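Local coordinates for sucrose 6(F)-phosphate phosphorylase (Thermoanaerobacterium thermosaccharolyticum DSM 571, PDB 6S9V), which belongs to the alpha-amylase superfamily of carbohydrate-active enzymes, built round a parallel TIM barrel with a separate antiparallel sheet near its C-terminus, at residues A[113-118]-A[158-163]; A[151-156]-A[164-169]; A[373-378]-A[435-440]; A[462-467]-A[477-482]. One frame throughout, in Å; residues are numbered along the deposited sequence.

Interaction 1 (A[113-118]-A[158-163])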
# COMPACT_ATOMS: atom_id res chain seq x y z
N LEU A 113 13.95 27.33 -7.50
CA LEU A 113 13.95 27.67 -8.92
C LEU A 113 14.11 29.16 -9.13
O LEU A 113 14.61 29.59 -10.17
CB LEU A 113 12.67 27.18 -9.59
CG LEU A 113 12.56 25.67 -9.81
CD1 LEU A 113 11.31 25.40 -10.65
CD2 LEU A 113 13.79 25.09 -10.49
N LYS A 114 13.66 29.97 -8.16
CA LYS A 114 13.82 31.41 -8.27
C LYS A 114 15.26 31.82 -8.01
O LYS A 114 15.85 32.59 -8.78
CB LYS A 114 12.87 32.10 -7.28
CG LYS A 114 12.97 33.63 -7.24
CD LYS A 114 12.13 34.17 -6.09
CE LYS A 114 12.33 35.65 -5.84
NZ LYS A 114 11.40 36.48 -6.66
N LYS A 115 15.86 31.32 -6.93
CA LYS A 115 17.14 31.82 -6.45
C LYS A 115 18.31 30.87 -6.67
O LYS A 115 19.46 31.26 -6.42
CB LYS A 115 17.07 32.18 -4.96
CG LYS A 115 16.05 33.25 -4.63
CD LYS A 115 15.96 33.49 -3.13
CE LYS A 115 14.87 34.50 -2.78
NZ LYS A 115 14.67 34.62 -1.31
N GLY A 116 18.07 29.64 -7.13
CA GLY A 116 19.17 28.73 -7.34
C GLY A 116 19.87 28.40 -6.03
O GLY A 116 19.22 28.13 -5.01
N ARG A 117 21.20 28.43 -6.05
CA ARG A 117 21.96 28.01 -4.88
C ARG A 117 21.89 28.99 -3.72
O ARG A 117 22.18 28.61 -2.59
CB ARG A 117 23.43 27.77 -5.26
CG ARG A 117 23.65 26.75 -6.38
CD ARG A 117 22.85 25.46 -6.17
NE ARG A 117 23.10 24.48 -7.23
CZ ARG A 117 23.91 23.43 -7.12
NH1 ARG A 117 24.56 23.18 -5.99
NH2 ARG A 117 24.05 22.61 -8.16
N LYS A 118 21.49 30.24 -3.96
CA LYS A 118 21.29 31.17 -2.85
C LYS A 118 19.96 30.93 -2.13
O LYS A 118 19.69 31.59 -1.12
CB LYS A 118 21.38 32.62 -3.33
CG LYS A 118 22.79 33.07 -3.74
CD LYS A 118 23.76 33.03 -2.55
CE LYS A 118 25.16 33.52 -2.93
NZ LYS A 118 26.09 33.53 -1.76
N ILE A 158 16.73 28.17 -13.70
CA ILE A 158 16.84 29.02 -12.52
C ILE A 158 16.54 30.45 -12.96
O ILE A 158 17.18 30.98 -13.88
CB ILE A 158 18.22 28.92 -11.88
CG1 ILE A 158 18.55 27.46 -11.54
CG2 ILE A 158 18.29 29.76 -10.62
CD1 ILE A 158 17.50 26.76 -10.68
N GLU A 159 15.56 31.08 -12.32
CA GLU A 159 15.05 32.35 -12.81
C GLU A 159 16.11 33.43 -12.71
O GLU A 159 16.38 34.15 -13.69
CB GLU A 159 13.79 32.74 -12.02
CG GLU A 159 12.98 33.88 -12.63
CD GLU A 159 13.21 35.21 -11.95
OE1 GLU A 159 13.56 35.22 -10.75
OE2 GLU A 159 13.02 36.26 -12.61
N GLU A 160 16.75 33.56 -11.55
CA GLU A 160 17.64 34.69 -11.32
C GLU A 160 18.94 34.58 -12.11
O GLU A 160 19.56 35.61 -12.39
CB GLU A 160 17.92 34.82 -9.82
CG GLU A 160 16.73 35.42 -9.06
CD GLU A 160 16.98 35.60 -7.58
OE1 GLU A 160 17.95 35.01 -7.06
OE2 GLU A 160 16.20 36.32 -6.93
N THR A 161 19.35 33.37 -12.50
CA THR A 161 20.59 33.19 -13.25
C THR A 161 20.37 32.82 -14.71
O THR A 161 21.30 32.95 -15.51
CB THR A 161 21.46 32.11 -12.61
OG1 THR A 161 20.78 30.85 -12.65
CG2 THR A 161 21.76 32.46 -11.16
N GLY A 162 19.18 32.35 -15.08
CA GLY A 162 18.94 31.86 -16.42
C GLY A 162 19.62 30.55 -16.73
O GLY A 162 19.51 30.06 -17.86
N GLU A 163 20.32 29.96 -15.76
CA GLU A 163 21.05 28.72 -15.97
C GLU A 163 20.11 27.52 -15.90
O GLU A 163 19.09 27.55 -15.21
CB GLU A 163 22.15 28.59 -14.92
CG GLU A 163 23.30 29.56 -15.11
CD GLU A 163 24.22 29.62 -13.90
OE1 GLU A 163 23.98 28.87 -12.93
OE2 GLU A 163 25.18 30.42 -13.93
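Leu113 O and Lys114 O, two carbonyls at the C-terminal end of helix 107-115, take the amide protons of Glu159 and Glu160 in the loop that follows strand 153-157. The first bond is short and straight: Glu159 N lies 2.8 Å from Leu113 O, with 167° at the hydrogen. The second is more bent, Glu160 N reaching Lys114 O at 143°. Ile158 precedes this pair of donors in the chain. Its CA-H also points at Leu113 O; with CG1 beside the backbone N (chi1 -55°), CG2 is left anti to it, rests against the turn and meets Gly116 N at 3.5 Å. The other branch of Ile158 goes toward the helix side chain, where CD1 touches Leu113 CD2 at 4.1 Å, the two crossing at about a right angle. Gly116 breaks the helix with positive phi, and its bare CA lets the methyl come close. Outside, Glu160 lies over the helix end: CG is 3.0 Å from Lys114 O, and OE1 rests 3.6 Å from Lys115 CG, the two side chains running alongside each other. Lys114 runs beside Glu159 in the same direction, yet Lys114 NZ stays 4.8 Å from Glu159 OE1. Arg117 turns from this loop to salt bridges with Asp129 and Glu165. Backbone bonds and one isoleucine therefore dock the hairpin loop on carbonyls that the ending helix no longer uses for its own i+4 bonds, whereas the lysines and glutamates outside add at most a diffuse electrostatic attraction, probably softened by solvent.

Interaction 2 (A[151-156]-A[164-169])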
# COMPACT_ATOMS: atom_id res chain seq x y z
N LEU A 151 14.57 8.91 -17.68
CA LEU A 151 15.75 9.46 -17.02
C LEU A 151 15.39 9.79 -15.58
O LEU A 151 14.32 10.35 -15.33
CB LEU A 151 16.26 10.71 -17.73
CG LEU A 151 16.82 10.51 -19.14
CD1 LEU A 151 17.13 11.87 -19.77
CD2 LEU A 151 18.07 9.63 -19.11
N PRO A 152 16.28 9.49 -14.62
CA PRO A 152 15.94 9.73 -13.21
C PRO A 152 16.19 11.15 -12.75
O PRO A 152 16.43 11.39 -11.57
CB PRO A 152 16.85 8.74 -12.47
CG PRO A 152 18.09 8.70 -13.33
CD PRO A 152 17.58 8.81 -14.76
N TYR A 153 16.13 12.11 -13.68
CA TYR A 153 16.33 13.51 -13.34
C TYR A 153 15.55 14.38 -14.32
O TYR A 153 15.09 13.91 -15.37
CB TYR A 153 17.82 13.90 -13.33
CG TYR A 153 18.56 13.53 -14.59
CD1 TYR A 153 18.50 14.33 -15.72
CD2 TYR A 153 19.33 12.38 -14.64
CE1 TYR A 153 19.18 13.99 -16.87
CE2 TYR A 153 20.02 12.03 -15.79
CZ TYR A 153 19.94 12.84 -16.90
OH TYR A 153 20.61 12.49 -18.04
N SER A 154 15.41 15.65 -13.95
CA SER A 154 14.67 16.63 -14.73
C SER A 154 15.46 17.93 -14.74
O SER A 154 16.19 18.24 -13.79
CB SER A 154 13.27 16.87 -14.16
OG SER A 154 12.46 15.71 -14.26
N THR A 155 15.26 18.71 -15.80
CA THR A 155 15.97 19.97 -16.01
C THR A 155 15.02 21.15 -15.77
O THR A 155 13.89 21.16 -16.26
CB THR A 155 16.54 20.03 -17.42
OG1 THR A 155 17.40 18.91 -17.63
CG2 THR A 155 17.33 21.32 -17.64
N PHE A 156 15.50 22.13 -15.01
CA PHE A 156 14.72 23.32 -14.70
C PHE A 156 15.57 24.55 -14.95
O PHE A 156 16.80 24.50 -14.93
CB PHE A 156 14.24 23.31 -13.24
CG PHE A 156 13.35 22.15 -12.91
CD1 PHE A 156 11.98 22.25 -13.07
CD2 PHE A 156 13.89 20.97 -12.44
CE1 PHE A 156 11.17 21.18 -12.76
CE2 PHE A 156 13.08 19.90 -12.13
CZ PHE A 156 11.72 20.01 -12.29
N GLU A 164 20.47 26.47 -16.62
CA GLU A 164 19.75 25.21 -16.54
C GLU A 164 20.34 24.38 -15.41
O GLU A 164 21.57 24.31 -15.25
CB GLU A 164 19.84 24.43 -17.86
CG GLU A 164 19.26 25.13 -19.07
CD GLU A 164 17.76 25.31 -19.01
OE1 GLU A 164 17.14 24.85 -18.03
OE2 GLU A 164 17.19 25.91 -19.94
N GLU A 165 19.47 23.76 -14.63
CA GLU A 165 19.89 22.94 -13.50
C GLU A 165 19.12 21.63 -13.52
O GLU A 165 17.89 21.63 -13.67
CB GLU A 165 19.67 23.64 -12.16
CG GLU A 165 20.27 22.87 -10.98
CD GLU A 165 21.45 23.58 -10.35
OE1 GLU A 165 21.31 24.78 -10.01
OE2 GLU A 165 22.51 22.95 -10.19
N LYS A 166 19.83 20.53 -13.33
CA LYS A 166 19.23 19.21 -13.23
C LYS A 166 19.13 18.82 -11.76
O LYS A 166 20.06 19.06 -10.98
CB LYS A 166 20.06 18.18 -13.99
CG LYS A 166 20.04 18.37 -15.49
CD LYS A 166 20.85 17.29 -16.19
CE LYS A 166 20.58 17.28 -17.68
NZ LYS A 166 21.35 18.34 -18.38
N VAL A 167 17.99 18.25 -11.39
CA VAL A 167 17.78 17.69 -10.06
C VAL A 167 17.19 16.30 -10.22
O VAL A 167 16.50 16.00 -11.21
CB VAL A 167 16.87 18.56 -9.16
CG1 VAL A 167 17.48 19.94 -8.98
CG2 VAL A 167 15.48 18.65 -9.75
N TRP A 168 17.45 15.45 -9.24
CA TRP A 168 16.98 14.07 -9.30
C TRP A 168 15.47 14.01 -9.18
O TRP A 168 14.86 14.65 -8.31
CB TRP A 168 17.65 13.26 -8.18
CG TRP A 168 17.87 11.83 -8.53
CD1 TRP A 168 17.12 10.76 -8.13
CD2 TRP A 168 18.90 11.31 -9.37
NE1 TRP A 168 17.63 9.60 -8.67
CE2 TRP A 168 18.72 9.91 -9.44
CE3 TRP A 168 19.95 11.90 -10.08
CZ2 TRP A 168 19.57 9.09 -10.17
CZ3 TRP A 168 20.80 11.07 -10.81
CH2 TRP A 168 20.60 9.69 -10.86
N THR A 169 14.85 13.22 -10.07
CA THR A 169 13.41 12.99 -10.06
C THR A 169 13.21 11.52 -10.43
O THR A 169 13.24 11.17 -11.61
CB THR A 169 12.66 13.92 -11.01
OG1 THR A 169 13.11 13.72 -12.36
CG2 THR A 169 12.90 15.38 -10.62
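Pro152 and Trp168 meet at one end of the hairpin, the proline CG lying 3.5 Å from Trp168 CZ2. Pro152 O sits over a face of the indole, 3.2 Å above its plane and offset toward the rim, and also accepts from Thr169 N, which comes from above the carbonyl plane. Beside them Ser154 OG and Thr169 OG1 share a hydrogen bond of 2.8 Å. On the opposite sheet face from Ser154, Thr155 OG1 packs at 3.4 Å from Lys166 CG, and the aliphatic lysine chain continues alongside the Tyr153 ring. Phe156 CE2 touches Val167 CG2 at 3.6 Å, the side chains crossing at about a right angle. Holding all this in place are the paired backbone bonds of an antiparallel beta hairpin, Ser154 with Val167 and Phe156 with Glu165. Farther out, Phe109 of helix 107-115 makes an edge-to-face contact with Phe156, Ile180 packs on Phe156 and Val167, and Ser177 N donates to Ser154 OG. Glu165 carries its carboxylate off to a salt bridge with Arg117. The buried serine hydroxyl thus has two partners, and Phe156 and Val167 set their apolar side chains against helix 107-115, while Lys166 on the other face remains partly exposed.

Interaction 3 (A[373-378]-A[435-440])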
# COMPACT_ATOMS: atom_id res chain seq x y z
N ASP A 373 -18.37 -16.38 -4.92
CA ASP A 373 -17.95 -17.39 -3.95
C ASP A 373 -16.43 -17.43 -3.84
O ASP A 373 -15.89 -17.49 -2.73
CB ASP A 373 -18.53 -18.74 -4.36
CG ASP A 373 -20.05 -18.80 -4.22
OD1 ASP A 373 -20.61 -18.06 -3.38
OD2 ASP A 373 -20.71 -19.53 -4.99
N ALA A 374 -15.73 -17.40 -4.97
CA ALA A 374 -14.27 -17.38 -4.93
C ALA A 374 -13.76 -16.10 -4.28
O ALA A 374 -12.76 -16.12 -3.55
CB ALA A 374 -13.71 -17.51 -6.35
N TYR A 375 -14.45 -14.98 -4.51
CA TYR A 375 -14.03 -13.71 -3.93
C TYR A 375 -14.21 -13.72 -2.41
O TYR A 375 -13.32 -13.27 -1.68
CB TYR A 375 -14.81 -12.56 -4.56
CG TYR A 375 -14.44 -11.23 -3.98
CD1 TYR A 375 -13.12 -10.81 -3.95
CD2 TYR A 375 -15.41 -10.37 -3.48
CE1 TYR A 375 -12.77 -9.59 -3.43
CE2 TYR A 375 -15.06 -9.14 -2.95
CZ TYR A 375 -13.74 -8.76 -2.93
OH TYR A 375 -13.37 -7.54 -2.39
N LEU A 376 -15.34 -14.24 -1.93
CA LEU A 376 -15.51 -14.38 -0.48
C LEU A 376 -14.48 -15.36 0.08
O LEU A 376 -13.96 -15.15 1.19
CB LEU A 376 -16.93 -14.84 -0.16
CG LEU A 376 -17.94 -13.74 0.16
CD1 LEU A 376 -17.53 -12.91 1.37
CD2 LEU A 376 -18.12 -12.84 -1.04
N ALA A 377 -14.16 -16.42 -0.66
CA ALA A 377 -13.11 -17.34 -0.23
C ALA A 377 -11.77 -16.62 -0.11
O ALA A 377 -11.03 -16.83 0.87
CB ALA A 377 -13.02 -18.52 -1.19
N ALA A 378 -11.46 -15.76 -1.08
CA ALA A 378 -10.23 -14.97 -1.05
C ALA A 378 -10.14 -14.10 0.20
O ALA A 378 -9.09 -14.04 0.86
CB ALA A 378 -10.16 -14.10 -2.30
N GLN A 435 -22.97 -7.57 0.90
CA GLN A 435 -23.54 -7.90 2.20
C GLN A 435 -22.84 -9.12 2.81
O GLN A 435 -22.60 -9.17 4.02
CB GLN A 435 -25.04 -8.13 2.09
CG GLN A 435 -25.88 -6.83 1.93
CD GLN A 435 -25.75 -5.85 3.10
OE1 GLN A 435 -25.78 -6.23 4.27
NE2 GLN A 435 -25.60 -4.56 2.77
N ARG A 436 -22.50 -10.11 1.98
CA ARG A 436 -21.74 -11.26 2.48
C ARG A 436 -20.37 -10.83 2.98
O ARG A 436 -19.90 -11.33 4.02
CB ARG A 436 -21.58 -12.32 1.40
CG ARG A 436 -22.86 -13.02 1.01
CD ARG A 436 -22.63 -13.88 -0.21
NE ARG A 436 -21.73 -15.00 0.06
CZ ARG A 436 -21.19 -15.78 -0.88
NH1 ARG A 436 -21.46 -15.56 -2.16
NH2 ARG A 436 -20.40 -16.78 -0.53
N LEU A 437 -19.69 -9.94 2.25
CA LEU A 437 -18.38 -9.48 2.67
C LEU A 437 -18.45 -8.68 3.97
O LEU A 437 -17.57 -8.82 4.84
CB LEU A 437 -17.74 -8.63 1.57
CG LEU A 437 -16.37 -8.03 1.86
CD1 LEU A 437 -15.38 -9.07 2.36
CD2 LEU A 437 -15.84 -7.33 0.59
N LEU A 438 -19.48 -7.85 4.13
CA LEU A 438 -19.61 -7.07 5.35
C LEU A 438 -19.82 -7.98 6.56
O LEU A 438 -19.28 -7.72 7.64
CB LEU A 438 -20.75 -6.06 5.21
CG LEU A 438 -20.52 -4.95 4.17
CD1 LEU A 438 -21.72 -4.03 4.08
CD2 LEU A 438 -19.27 -4.15 4.50
N LYS A 439 -20.61 -9.05 6.39
CA LYS A 439 -20.81 -10.00 7.48
C LYS A 439 -19.51 -10.69 7.85
O LYS A 439 -19.20 -10.88 9.04
CB LYS A 439 -21.89 -11.02 7.09
CG LYS A 439 -22.30 -11.94 8.22
CD LYS A 439 -23.45 -12.85 7.84
CE LYS A 439 -23.76 -13.85 8.95
NZ LYS A 439 -24.88 -14.77 8.59
N LEU A 440 -18.73 -11.09 6.84
CA LEU A 440 -17.44 -11.71 7.09
C LEU A 440 -16.50 -10.75 7.80
O LEU A 440 -15.79 -11.14 8.74
CB LEU A 440 -16.81 -12.18 5.78
CG LEU A 440 -15.41 -12.80 5.87
CD1 LEU A 440 -15.46 -14.10 6.68
CD2 LEU A 440 -14.83 -13.04 4.48
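Leu376 is the knuckle of the packed side, pointing from helix 372-384 at helix 432-446; the two segments run nearly parallel, 18° apart, with their axes 10.4 Å from each other. Its CD1 presses on the backbone of the partner helix, 3.8 Å from Leu437 CA, and also touches Leu440 CD2 at 4.1 Å. To one side Leu437, with CG anti to the backbone N (chi1 178°), sends CD2 toward Tyr375, 3.9 Å from the phenol OH. That hydroxyl is hydrogen-bonded to Gly395 O and Arg379 NH2, so the apolar methyl lies beside an oxygen already engaged. Ile488 of strand 485-491 and Phe383 continue the packing around Leu440.

The other side is partly exposed and polar. Arg436, bent at chi3, folds its guanidinium back over Leu376, whose CG lies against one face. Its end-on nitrogens both grip a single oxygen of Asp373: NH1 is 2.9 Å from OD1, met nearly along the C-O axis, and NH2 is 3.1 Å from the same OD1, met on the anti side. They come from opposite faces of the carboxylate plane, which stands 65° from the guanidinium, so this is no flat two-oxygen pairing. Arg436 NH2 also bridges to the terminal carboxylate of Val502.

One guanidinium thus ties two acids, an aspartate and the chain terminus, beside the interhelical leucines. The positive charge of Arg436 probably offsets both carboxylates, while Leu376 covers one face of the guanidinium at the boundary between the leucine core and the partly exposed polar side.

Interaction 4 (A[462-467]-A[477-482]). With SO4 (sulfate ion), chain G.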
# COMPACT_ATOMS: atom_id res chain seq x y z
N ASP A 462 -6.87 -29.63 -2.55
CA ASP A 462 -7.96 -28.78 -3.00
C ASP A 462 -8.84 -28.30 -1.85
O ASP A 462 -10.02 -27.99 -2.05
CB ASP A 462 -8.79 -29.51 -4.06
CG ASP A 462 -9.38 -30.82 -3.57
OD1 ASP A 462 -9.25 -31.14 -2.37
OD2 ASP A 462 -9.97 -31.55 -4.41
N GLU A 463 -8.28 -28.20 -0.64
CA GLU A 463 -8.99 -27.67 0.51
C GLU A 463 -8.10 -26.65 1.20
O GLU A 463 -6.89 -26.59 0.96
CB GLU A 463 -9.37 -28.79 1.50
CG GLU A 463 -10.25 -29.88 0.93
CD GLU A 463 -10.42 -31.04 1.89
OE1 GLU A 463 -9.58 -31.20 2.81
OE2 GLU A 463 -11.39 -31.81 1.74
N ILE A 464 -8.72 -25.85 2.07
CA ILE A 464 -8.01 -24.94 2.96
C ILE A 464 -8.62 -25.10 4.35
O ILE A 464 -9.84 -24.99 4.50
CB ILE A 464 -8.10 -23.48 2.49
CG1 ILE A 464 -7.33 -23.30 1.17
CG2 ILE A 464 -7.57 -22.53 3.56
CD1 ILE A 464 -7.64 -22.02 0.43
N ARG A 465 -7.78 -25.34 5.35
CA ARG A 465 -8.26 -25.49 6.73
C ARG A 465 -7.33 -24.72 7.65
O ARG A 465 -6.17 -25.13 7.83
CB ARG A 465 -8.34 -26.96 7.13
CG ARG A 465 -9.39 -27.75 6.37
CD ARG A 465 -9.65 -29.12 7.01
NE ARG A 465 -10.57 -29.04 8.15
CZ ARG A 465 -11.11 -30.09 8.76
NH1 ARG A 465 -10.83 -31.32 8.35
NH2 ARG A 465 -11.93 -29.92 9.79
N LEU A 466 -7.83 -23.62 8.21
CA LEU A 466 -7.07 -22.76 9.10
C LEU A 466 -7.88 -22.48 10.36
O LEU A 466 -9.09 -22.25 10.28
CB LEU A 466 -6.72 -21.44 8.40
CG LEU A 466 -5.98 -21.57 7.07
CD1 LEU A 466 -5.87 -20.20 6.40
CD2 LEU A 466 -4.60 -22.21 7.24
N THR A 467 -7.21 -22.47 11.51
CA THR A 467 -7.89 -22.37 12.79
C THR A 467 -7.23 -21.32 13.68
O THR A 467 -6.00 -21.24 13.75
CB THR A 467 -7.90 -23.72 13.52
OG1 THR A 467 -8.73 -24.66 12.82
CG2 THR A 467 -8.38 -23.57 14.96
N LEU A 477 -11.75 -22.13 9.58
CA LEU A 477 -12.12 -21.91 8.20
C LEU A 477 -11.97 -23.20 7.42
O LEU A 477 -10.96 -23.89 7.53
CB LEU A 477 -11.22 -20.82 7.59
CG LEU A 477 -11.32 -20.59 6.08
CD1 LEU A 477 -12.68 -20.01 5.72
CD2 LEU A 477 -10.18 -19.69 5.60
N PHE A 478 -12.99 -23.53 6.63
CA PHE A 478 -12.88 -24.61 5.67
C PHE A 478 -13.32 -24.09 4.31
O PHE A 478 -14.43 -23.56 4.19
CB PHE A 478 -13.72 -25.83 6.05
CG PHE A 478 -13.62 -26.95 5.07
CD1 PHE A 478 -14.47 -27.02 3.98
CD2 PHE A 478 -12.64 -27.92 5.20
CE1 PHE A 478 -14.37 -28.04 3.06
CE2 PHE A 478 -12.53 -28.95 4.28
CZ PHE A 478 -13.39 -29.00 3.21
N ILE A 479 -12.47 -24.25 3.31
CA ILE A 479 -12.80 -23.91 1.92
C ILE A 479 -12.63 -25.16 1.07
O ILE A 479 -11.58 -25.81 1.10
CB ILE A 479 -11.93 -22.77 1.37
CG1 ILE A 479 -12.14 -21.47 2.15
CG2 ILE A 479 -12.26 -22.54 -0.13
CD1 ILE A 479 -11.09 -20.40 1.87
N ASP A 480 -13.68 -25.50 0.33
CA ASP A 480 -13.61 -26.50 -0.74
C ASP A 480 -13.27 -25.75 -2.02
O ASP A 480 -14.11 -25.03 -2.56
CB ASP A 480 -14.93 -27.25 -0.85
CG ASP A 480 -14.91 -28.33 -1.92
OD1 ASP A 480 -13.94 -28.40 -2.70
OD2 ASP A 480 -15.88 -29.13 -1.96
N LEU A 481 -12.03 -25.89 -2.49
CA LEU A 481 -11.60 -25.15 -3.67
C LEU A 481 -12.27 -25.66 -4.94
O LEU A 481 -12.20 -24.98 -5.98
CB LEU A 481 -10.08 -25.23 -3.83
CG LEU A 481 -9.30 -24.47 -2.75
CD1 LEU A 481 -7.83 -24.78 -2.87
CD2 LEU A 481 -9.55 -22.97 -2.83
N LYS A 482 -12.90 -26.83 -4.89
CA LYS A 482 -13.67 -27.30 -6.04
C LYS A 482 -14.88 -26.42 -6.28
O LYS A 482 -15.20 -26.08 -7.43
CB LYS A 482 -14.08 -28.76 -5.82
CG LYS A 482 -12.90 -29.74 -5.84
CD LYS A 482 -13.34 -31.20 -5.75
CE LYS A 482 -13.67 -31.63 -4.33
NZ LYS A 482 -14.02 -33.09 -4.25
S SO4 G . -10.31 -34.87 -3.34
O1 SO4 G . -8.91 -34.72 -3.74
O2 SO4 G . -10.84 -36.11 -3.89
O3 SO4 G . -10.38 -34.90 -1.88
O4 SO4 G . -11.09 -33.75 -3.85
O HOH W 1 -12.21 -30.09 -2.02
O HOH W 2 -11.25 -26.41 9.05
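Phe478 has Glu463 and Arg465 at the rim of its ring: Glu463 OE2 lies at the edge near the ring plane, 3.7 Å from CZ, and Arg465 CD is also in plane. Arg465 CG makes the closer contact, 3.5 Å from Phe478 CD2, but approaches obliquely. The guanidinium stands 82° from the ring; at its own edge, in plane, is a water that accepts from Arg465 NE at 2.9 Å and donates to Leu477 O. With CG anti to the backbone N (chi1 180°), the Phe478 ring reaches across the strands and turns its CD2-CE2-CZ edge to both neighbours. Glu463 OE1 turns to the backbone N of Arg460.

All three side chains stand on one face of an antiparallel beta hairpin, strands 463-470 and 473-480, in the five-stranded sheet of the C-terminal part, a common companion of the barrel in alpha-amylase relatives. Ile464 and Ile479 form a hydrogen-bonded pair, as do Leu466 and Leu477. Their side chains lie on the other face, where Ile464 CB and Ile479 CB are 4.1 Å apart and Ile381 of helix 372-384 packs over both isoleucines.

At the open end, Leu481 N donates to Asp462 O at 2.9 Å, and Ile464 CD1 meets Leu481 CD2. Asp480 OD1 accepts from Lys482 N, an Asx turn just where the strand ends. A sulfate ion, probably from the crystallisation liquor, takes a hydrogen bond from Lys482 NZ through O4, 3.0 Å away, and another from Arg460. Asp462 OD2 makes an unusually short approach to the same sulfate O4, of doubtful nature, and the aliphatic part of Lys482 passes alongside that carboxylate.

The four contacts form two pairs at opposite sides of the chain's centre. Interactions 1 and 2 have centres 14 Å apart and alternate along the sequence: the loop between the strands of interaction 2 supplies one side of interaction 1. Leu113 packs on Phe156, and Arg117 salt-bridges Glu165, joining helix end and hairpin. Interactions 3 and 4 come later, also with centres 14 Å apart, and touch where Ile479 CD1 meets Ala377 O; helix 372-384 thus faces both helix 432-446 and the C-terminal sheet. Interactions 1 and 4 lie about 64 Å apart between centres, so the pairs belong to separate ends of the molecule.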